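Local structure of aldehyde dehydrogenase (Bartonella henselae, 3I44) at residues M111-P116 / F296-Q301. The protein probably oxidises aldehydes to carboxylic acids with a nicotinamide adenine dinucleotide cofactor, as other members of the aldehyde dehydrogenase family do. The protein carries 1 engineered substitution. Sequence-based numbering, arbitrary orientation.
Sequences MEMGAP and FYNSGQ. With NA (sodium ion), chain B.
The side-chain amides of Asn298 and Gln301, well away from parallel, are the flat groups that meet Met113. Its methyl CE sits near the oxygen end of the first, 4.1 Å from Asn298 OD1, and to one side of the plane of the second, 4.4 Å from Gln301 NE2. The side chains of Met113 and Asn298 cross at about a right angle. With CG wedged between the backbone N and the carbonyl carbon (chi1 55°) and further bends at chi2 and chi3, the thioether curls round to present its methyl. Both amides are already committed to their own loop: Gln301 NE2 donates to Asn298 O (3.1 Å), and Asn298 ND2 returns a bond to Gln301 O (3.0 Å), each donor standing above the carbonyl plane. Asn298 O is gripped again by Gln301 N, from the opposite face. Asn172 reinforces the lock, its O accepting from Asn298 ND2 and its ND2 donating to Gln301 O.

A single water makes the polar link, donating to Met113 O at 2.6 Å and accepting from Gln301 NE2 at 2.8 Å. One residue earlier, Glu112 O binds sodium, which the carbonyls of Ile46 and Ile199 also hold. Gly114, with phi 97°, ends helix 102-113 just beyond.

The contact thus sets a helix end against the loop after helix 287-296, which in this family leads into the catalytic cysteine. Its chemistry implies a light touch: a methyl meets both amides and one shared water meets Gln301 alone; the Asn298 amide is held by Gln301 O and Asn172 O, that of Gln301 by Asn298 O and, weakly, Val346 N.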
# COMPACT_ATOMS: atom_id res chain seq x y z
N MET A 111 4.07 32.61 -13.57
CA MET A 111 2.78 33.25 -13.87
C MET A 111 1.57 32.62 -13.20
O MET A 111 0.75 33.33 -12.63
CB MET A 111 2.54 33.26 -15.39
CG MET A 111 1.17 33.79 -15.78
SD MET A 111 1.04 34.06 -17.58
CE MET A 111 0.65 32.44 -18.17
N GLU A 112 1.46 31.29 -13.27
CA GLU A 112 0.26 30.55 -12.80
C GLU A 112 0.20 30.33 -11.29
O GLU A 112 -0.90 30.25 -10.74
CB GLU A 112 0.13 29.20 -13.54
CG GLU A 112 1.14 28.13 -13.07
CD GLU A 112 1.07 26.78 -13.83
OE1 GLU A 112 0.27 26.66 -14.75
OE2 GLU A 112 1.79 25.82 -13.44
N MET A 113 1.35 30.23 -10.60
CA MET A 113 1.32 30.02 -9.15
C MET A 113 2.15 30.98 -8.31
O MET A 113 2.15 30.90 -7.09
CB MET A 113 1.57 28.53 -8.80
CG MET A 113 2.82 27.89 -9.35
SD MET A 113 4.26 28.52 -8.49
CE MET A 113 3.91 28.07 -6.76
N GLY A 114 2.86 31.90 -8.97
CA GLY A 114 3.47 33.04 -8.29
C GLY A 114 4.93 32.90 -7.92
O GLY A 114 5.48 33.81 -7.27
N ALA A 115 5.58 31.78 -8.29
CA ALA A 115 6.99 31.59 -7.95
C ALA A 115 7.86 32.72 -8.52
O ALA A 115 7.84 32.95 -9.72
CB ALA A 115 7.50 30.22 -8.44
N PRO A 116 8.63 33.42 -7.66
CA PRO A 116 9.55 34.40 -8.25
C PRO A 116 10.44 33.77 -9.32
O PRO A 116 10.96 32.68 -9.11
CB PRO A 116 10.37 34.89 -7.07
CG PRO A 116 9.44 34.69 -5.87
CD PRO A 116 8.68 33.42 -6.19
N PHE A 296 10.13 30.11 4.93
CA PHE A 296 9.49 31.07 4.04
C PHE A 296 9.66 30.76 2.56
O PHE A 296 8.98 31.35 1.71
CB PHE A 296 9.99 32.49 4.31
CG PHE A 296 9.77 32.97 5.76
CD1 PHE A 296 8.67 32.55 6.51
CD2 PHE A 296 10.68 33.84 6.35
CE1 PHE A 296 8.48 32.98 7.84
CE2 PHE A 296 10.49 34.32 7.67
CZ PHE A 296 9.41 33.86 8.42
N TYR A 297 10.58 29.85 2.24
CA TYR A 297 10.86 29.50 0.85
C TYR A 297 9.58 29.02 0.17
O TYR A 297 8.77 28.28 0.77
CB TYR A 297 11.95 28.43 0.79
CG TYR A 297 12.53 28.17 -0.57
CD1 TYR A 297 13.23 29.15 -1.25
CD2 TYR A 297 12.39 26.94 -1.18
CE1 TYR A 297 13.77 28.90 -2.53
CE2 TYR A 297 12.91 26.68 -2.42
CZ TYR A 297 13.62 27.64 -3.09
OH TYR A 297 14.15 27.33 -4.34
N ASN A 298 9.42 29.41 -1.08
CA ASN A 298 8.16 29.14 -1.83
C ASN A 298 6.93 29.65 -1.05
O ASN A 298 5.83 29.09 -1.16
CB ASN A 298 8.02 27.65 -2.12
CG ASN A 298 7.18 27.35 -3.35
OD1 ASN A 298 7.23 28.09 -4.36
ND2 ASN A 298 6.43 26.26 -3.30
N SER A 299 7.15 30.71 -0.28
CA SER A 299 6.13 31.34 0.57
C SER A 299 5.48 30.33 1.51
O SER A 299 4.30 30.46 1.87
CB SER A 299 5.09 32.06 -0.28
OG SER A 299 5.74 32.92 -1.23
N GLY A 300 6.27 29.34 1.94
CA GLY A 300 5.82 28.34 2.88
C GLY A 300 5.00 27.23 2.27
O GLY A 300 4.43 26.38 3.01
N GLN A 301 4.92 27.19 0.94
CA GLN A 301 3.98 26.27 0.25
C GLN A 301 4.72 25.00 -0.14
O GLN A 301 4.88 24.70 -1.32
CB GLN A 301 3.38 26.95 -0.99
CG GLN A 301 2.68 28.27 -0.62
CD GLN A 301 2.21 29.08 -1.79
OE1 GLN A 301 1.01 29.36 -1.89
NE2 GLN A 301 3.15 29.50 -2.67
NA NA B . -3.30 30.13 -10.63
O HOH W 1 3.71 31.08 -4.96
O HOH W 2 -3.95 30.69 -8.80
O HOH W 3 -5.94 29.96 -10.72